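Local coordinates for DUF4974 domain-containing protein (Parabacteroides distasonis, PDB 4M0N) that probably acts as an anti-sigma factor of the FecR family, this chain being the piece that holds the FecR and FecR C-terminal regions, at residues 168-171 against 172-176; 205-208 against 209-212. The protein carries 1 engineered substitution. One frame throughout, in Å; residues are numbered along the deposited sequence.

Contact 1: 168-171 against 172-176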
ATOM      1  N   SER A 168      12.631   4.692  -4.905  1.00 31.16           N
ATOM      2  CA  SER A 168      12.117   5.669  -3.931  1.00 34.29           C
ATOM      3  C   SER A 168      10.914   5.105  -3.187  1.00 31.21           C
ATOM      4  O   SER A 168      10.749   5.320  -1.983  1.00 28.83           O
ATOM      5  CB  SER A 168      11.744   6.998  -4.609  1.00 40.14           C
ATOM      6  OG  SER A 168      10.965   6.789  -5.781  1.00 41.60           O
ATOM      7  N   SER A 169      10.061   4.383  -3.908  1.00 29.36           N
ATOM      8  CA  SER A 169       8.900   3.765  -3.297  0.50 27.16           C
ATOM      9  C   SER A 169       9.314   2.587  -2.414  1.00 26.07           C
ATOM     10  O   SER A 169       8.807   2.434  -1.323  1.00 24.91           O
ATOM     11  CB  SER A 169       7.892   3.304  -4.360  0.50 28.09           C
ATOM     12  OG  SER A 169       7.433   4.413  -5.120  0.50 31.63           O
ATOM     13  N   VAL A 170      10.222   1.756  -2.904  1.00 23.38           N
ATOM     14  CA  VAL A 170      10.793   0.663  -2.104  1.00 23.46           C
ATOM     15  C   VAL A 170      11.275   1.197  -0.754  1.00 21.64           C
ATOM     16  O   VAL A 170      10.978   0.621   0.290  1.00 20.68           O
ATOM     17  CB  VAL A 170      11.974  -0.006  -2.850  1.00 24.42           C
ATOM     18  CG1 VAL A 170      12.792  -0.884  -1.921  1.00 30.33           C
ATOM     19  CG2 VAL A 170      11.456  -0.822  -4.033  1.00 24.32           C
ATOM     20  N   ILE A 171      12.025   2.290  -0.775  1.00 23.34           N
ATOM     21  CA  ILE A 171      12.596   2.808   0.460  1.00 24.20           C
ATOM     22  C   ILE A 171      11.517   3.246   1.440  1.00 23.06           C
ATOM     23  O   ILE A 171      11.654   3.050   2.638  1.00 20.60           O
ATOM     24  CB  ILE A 171      13.591   3.957   0.178  1.00 31.67           C
ATOM     25  CG1 ILE A 171      14.855   3.373  -0.454  1.00 32.58           C
ATOM     26  CG2 ILE A 171      13.892   4.748   1.434  1.00 33.81           C
ATOM     27  CD1 ILE A 171      15.753   4.439  -1.027  1.00 41.83           C
ATOM     28  N   HIS A 172      10.437   3.833   0.944  1.00 22.29           N
ATOM     29  CA  HIS A 172       9.337   4.173   1.851  1.00 21.04           C
ATOM     30  C   HIS A 172       8.716   2.913   2.477  1.00 18.04           C
ATOM     31  O   HIS A 172       8.468   2.882   3.671  1.00 19.54           O
ATOM     32  CB  HIS A 172       8.288   4.961   1.103  1.00 21.93           C
ATOM     33  CG  HIS A 172       8.640   6.401   0.925  1.00 28.09           C
ATOM     34  ND1 HIS A 172       7.687   7.393   0.819  1.00 33.41           N
ATOM     35  CD2 HIS A 172       9.841   7.021   0.869  1.00 31.61           C
ATOM     36  CE1 HIS A 172       8.291   8.565   0.690  1.00 30.61           C
ATOM     37  NE2 HIS A 172       9.598   8.366   0.715  1.00 33.19           N
ATOM     38  N   ASP A 173       8.520   1.863   1.684  1.00 18.40           N
ATOM     39  CA  ASP A 173       8.022   0.593   2.219  1.00 18.51           C
ATOM     40  C   ASP A 173       8.940   0.039   3.291  1.00 19.45           C
ATOM     41  O   ASP A 173       8.486  -0.465   4.341  1.00 19.63           O
ATOM     42  CB  ASP A 173       7.893  -0.483   1.145  1.00 23.42           C
ATOM     43  CG  ASP A 173       6.775  -0.222   0.165  1.00 28.29           C
ATOM     44  OD1 ASP A 173       5.919   0.634   0.428  1.00 28.00           O
ATOM     45  OD2 ASP A 173       6.756  -0.926  -0.864  1.00 34.20           O
ATOM     46  N   LEU A 174      10.246   0.100   3.036  1.00 18.76           N
ATOM     47  CA  LEU A 174      11.206  -0.409   4.015  1.00 20.02           C
ATOM     48  C   LEU A 174      11.199   0.403   5.298  1.00 19.32           C
ATOM     49  O   LEU A 174      11.160  -0.167   6.414  1.00 19.30           O
ATOM     50  CB  LEU A 174      12.617  -0.463   3.432  1.00 21.80           C
ATOM     51  CG  LEU A 174      12.843  -1.352   2.196  1.00 22.49           C
ATOM     52  CD1 LEU A 174      14.318  -1.320   1.816  1.00 22.78           C
ATOM     53  CD2 LEU A 174      12.369  -2.777   2.379  1.00 24.09           C
ATOM     54  N   GLU A 175      11.205   1.723   5.164  1.00 18.92           N
ATOM     55  CA  GLU A 175      11.149   2.572   6.346  1.00 20.70           C
ATOM     56  C   GLU A 175       9.940   2.269   7.214  1.00 19.50           C
ATOM     57  O   GLU A 175      10.027   2.170   8.448  1.00 20.14           O
ATOM     58  CB  GLU A 175      11.105   4.055   5.975  1.00 23.23           C
ATOM     59  CG  GLU A 175      12.347   4.602   5.331  1.00 27.24           C
ATOM     60  CD  GLU A 175      12.232   6.096   5.127  1.00 31.68           C
ATOM     61  OE1 GLU A 175      11.396   6.508   4.292  1.00 37.36           O
ATOM     62  OE2 GLU A 175      12.976   6.826   5.798  1.00 29.37           O
ATOM     63  N   ARG A 176       8.792   2.095   6.573  1.00 18.12           N
ATOM     64  CA  ARG A 176       7.575   1.807   7.297  1.00 17.84           C
ATOM     65  C   ARG A 176       7.523   0.404   7.918  1.00 18.58           C
ATOM     66  O   ARG A 176       7.056   0.228   9.043  1.00 18.35           O
ATOM     67  CB  ARG A 176       6.385   1.997   6.360  1.00 17.17           C
ATOM     68  CG  ARG A 176       6.147   3.450   6.051  1.00 17.54           C
ATOM     69  CD  ARG A 176       4.818   3.638   5.322  1.00 16.88           C
ATOM     70  NE  ARG A 176       4.876   3.092   3.977  1.00 15.47           N
ATOM     71  CZ  ARG A 176       4.978   3.805   2.853  1.00 15.79           C
ATOM     72  NH1 ARG A 176       5.043   5.115   2.879  1.00 16.40           N
ATOM     73  NH2 ARG A 176       5.044   3.179   1.680  1.00 15.97           N
TER
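One turn of helix 167-178, in the FecR C-terminal region, brings V170 and L174 together on its apolar side and sets polar side chains on the other flank. V170 CG1 lies 4.1 Å from L174 CD1, the two side chains running alongside each other. With CG1 anti to its backbone N (chi1 166°), V170 has that methyl beside its carbonyl carbon, where it meets the leucine. L174 N donates to V170 O at 2.9 Å, and E175 N donates to I171 O at the same spacing. The H172 N to S168 O bond, 3.3 Å, is the longest of the four i to i+4 bonds. D173 and R176 form a salt bridge, R176 NH2 reaching D173 OD1 at 3.0 Å, and H172 O lies above one face of the guanidinium, toward its rim. A short carboxylate and a long guanidinium arm suit this flank, the arginine reaching back to an acid three residues earlier: K99 is a second partner of D173, while E103 and D104 are further partners of R176. H172 ND1 is hydrogen-bonded to D104. On the apolar side, I171 packs against strand 182-184, V170 meets F162 of strand 159-166, and L174 lies against helix 203-214.

Contact 2: 205-208 against 209-212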
ATOM      1  N   ALA A 205      19.139  -8.047   4.967  1.00 29.44           N
ATOM      2  CA  ALA A 205      19.003  -9.005   3.859  1.00 28.75           C
ATOM      3  C   ALA A 205      18.336  -8.410   2.632  1.00 28.41           C
ATOM      4  O   ALA A 205      18.706  -8.690   1.478  1.00 26.63           O
ATOM      5  CB  ALA A 205      18.195 -10.207   4.339  1.00 28.96           C
ATOM      6  N   VAL A 206      17.301  -7.609   2.873  1.00 25.78           N
ATOM      7  CA  VAL A 206      16.622  -6.968   1.776  1.00 25.39           C
ATOM      8  C   VAL A 206      17.552  -5.977   1.100  1.00 24.33           C
ATOM      9  O   VAL A 206      17.626  -5.960  -0.117  1.00 25.92           O
ATOM     10  CB  VAL A 206      15.320  -6.281   2.196  1.00 25.05           C
ATOM     11  CG1 VAL A 206      14.737  -5.565   0.989  1.00 26.26           C
ATOM     12  CG2 VAL A 206      14.324  -7.296   2.771  1.00 24.86           C
ATOM     13  N   LEU A 207      18.285  -5.186   1.886  1.00 25.25           N
ATOM     14  CA  LEU A 207      19.241  -4.244   1.316  1.00 27.70           C
ATOM     15  C   LEU A 207      20.387  -4.950   0.563  1.00 29.77           C
ATOM     16  O   LEU A 207      20.777  -4.500  -0.503  1.00 30.56           O
ATOM     17  CB  LEU A 207      19.781  -3.295   2.380  1.00 28.54           C
ATOM     18  CG  LEU A 207      18.705  -2.382   2.997  1.00 27.35           C
ATOM     19  CD1 LEU A 207      19.305  -1.630   4.173  1.00 29.76           C
ATOM     20  CD2 LEU A 207      18.154  -1.427   1.953  1.00 27.06           C
ATOM     21  N   ASN A 208      20.869  -6.077   1.080  1.00 31.04           N
ATOM     22  CA  ASN A 208      21.866  -6.883   0.351  1.00 34.26           C
ATOM     23  C   ASN A 208      21.344  -7.369  -1.002  1.00 33.61           C
ATOM     24  O   ASN A 208      22.056  -7.340  -2.016  1.00 35.97           O
ATOM     25  CB  ASN A 208      22.326  -8.091   1.191  1.00 34.98           C
ATOM     26  CG  ASN A 208      23.022  -7.692   2.475  1.00 37.35           C
ATOM     27  OD1 ASN A 208      23.551  -6.590   2.601  1.00 38.40           O
ATOM     28  ND2 ASN A 208      23.047  -8.609   3.436  1.00 40.43           N
ATOM     29  N   ALA A 209      20.095  -7.804  -1.029  1.00 33.84           N
ATOM     30  CA  ALA A 209      19.483  -8.264  -2.265  1.00 32.28           C
ATOM     31  C   ALA A 209      19.379  -7.141  -3.282  1.00 33.19           C
ATOM     32  O   ALA A 209      19.595  -7.350  -4.476  1.00 36.36           O
ATOM     33  CB  ALA A 209      18.125  -8.856  -1.984  1.00 30.61           C
ATOM     34  N   ILE A 210      19.044  -5.946  -2.805  1.00 29.12           N
ATOM     35  CA  ILE A 210      19.031  -4.765  -3.650  1.00 28.86           C
ATOM     36  C   ILE A 210      20.428  -4.453  -4.144  1.00 31.16           C
ATOM     37  O   ILE A 210      20.594  -4.141  -5.318  1.00 34.11           O
ATOM     38  CB  ILE A 210      18.438  -3.554  -2.905  1.00 27.32           C
ATOM     39  CG1 ILE A 210      16.937  -3.754  -2.751  1.00 28.14           C
ATOM     40  CG2 ILE A 210      18.662  -2.262  -3.660  1.00 28.52           C
ATOM     41  CD1 ILE A 210      16.316  -2.895  -1.689  1.00 30.24           C
ATOM     42  N   GLN A 211      21.417  -4.545  -3.253  1.00 33.38           N
ATOM     43  CA  GLN A 211      22.818  -4.330  -3.631  1.00 36.35           C
ATOM     44  C   GLN A 211      23.208  -5.294  -4.741  1.00 38.24           C
ATOM     45  O   GLN A 211      23.757  -4.879  -5.763  1.00 39.59           O
ATOM     46  CB  GLN A 211      23.756  -4.477  -2.430  1.00 37.80           C
ATOM     47  CG  GLN A 211      25.212  -4.110  -2.720  1.00 40.02           C
ATOM     48  CD  GLN A 211      26.156  -4.522  -1.615  1.00 41.68           C
ATOM     49  OE1 GLN A 211      25.899  -4.301  -0.434  1.00 42.71           O
ATOM     50  NE2 GLN A 211      27.272  -5.113  -1.998  1.00 42.14           N
ATOM     51  N   TYR A 212      22.903  -6.577  -4.545  1.00 39.63           N
ATOM     52  CA  TYR A 212      23.175  -7.601  -5.561  1.00 46.61           C
ATOM     53  C   TYR A 212      22.560  -7.259  -6.919  1.00 47.79           C
ATOM     54  O   TYR A 212      23.171  -7.506  -7.961  1.00 51.83           O
ATOM     55  CB  TYR A 212      22.675  -8.971  -5.081  1.00 51.81           C
ATOM     56  CG  TYR A 212      22.942 -10.118  -6.043  1.00 57.20           C
ATOM     57  CD1 TYR A 212      22.075 -10.385  -7.108  1.00 61.24           C
ATOM     58  CD2 TYR A 212      24.055 -10.943  -5.880  1.00 61.93           C
ATOM     59  CE1 TYR A 212      22.320 -11.432  -7.990  1.00 66.03           C
ATOM     60  CE2 TYR A 212      24.303 -11.995  -6.754  1.00 65.94           C
ATOM     61  CZ  TYR A 212      23.433 -12.236  -7.805  1.00 65.74           C
ATOM     62  OH  TYR A 212      23.681 -13.279  -8.669  1.00 73.64           O
TER
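N208, A209 and I210 follow one another round a single turn, so each faces a different way and meets the neighbouring turn in its own manner. N208 works mainly through its backbone: its O receives Y212 N at 2.8 Å, with a nearly straight N-H...O angle of 168°. Its CG lies anti to the carbonyl carbon (chi1 -63°), and the amide OD1 is hydrogen-bonded to the hydroxyl of Y218 on strand 217-221. A short polar side chain fits a position where the helix surface borders that strand.

A209 has only a methyl to place against the backbone of the preceding turn, its CB resting 3.5 Å from both V206 O and A205 O. Its N donates to A205 O at 3.0 Å. All of these residues belong to helix 203-214, an amphipathic helix of the FecR C-terminal region, whose regular i to i+4 bonding also joins Q211 N to L207 O.

I210 takes the apolar side. From its N, bonded to V206 O at 3.0 Å, the side chain runs out with CG1 opposite the carbonyl carbon and CD1 nearly extended beyond it (chi2 162°). This swings CD1 back across the earlier turn, 4.1 Å from V206 CG1 and 4.3 Å from L207 CD2. V206 is four residues earlier and L207 three, so CD1 of I210 meets both, and the branched V206 crosses I210 at a slant. The apolar face made by these three hydrophobic residues is turned to helix 167-178.

Contact 1 comes first along the chain, on helix 167-178, and contact 2 follows on helix 203-214, with strands 182-184 and 193-199 between them. Their centres lie 14 Å apart, yet apolar side chains meet: L174 CD1 is 3.8 Å from L207 CD2, L174 CD2 is 3.9 Å from V206 CG1, and V170 CG1 is 4.1 Å from I210 CD1. Their apolar faces probably share a hydrophobic core of the FecR C-terminal region, while their polar flanks look outward or to the FecR region. Contact 1 nears the latter through K99, E103 and D104, with the H172 side chain about 9 Å from a bound magnesium ion; contact 2 sits farther from the chain's centre.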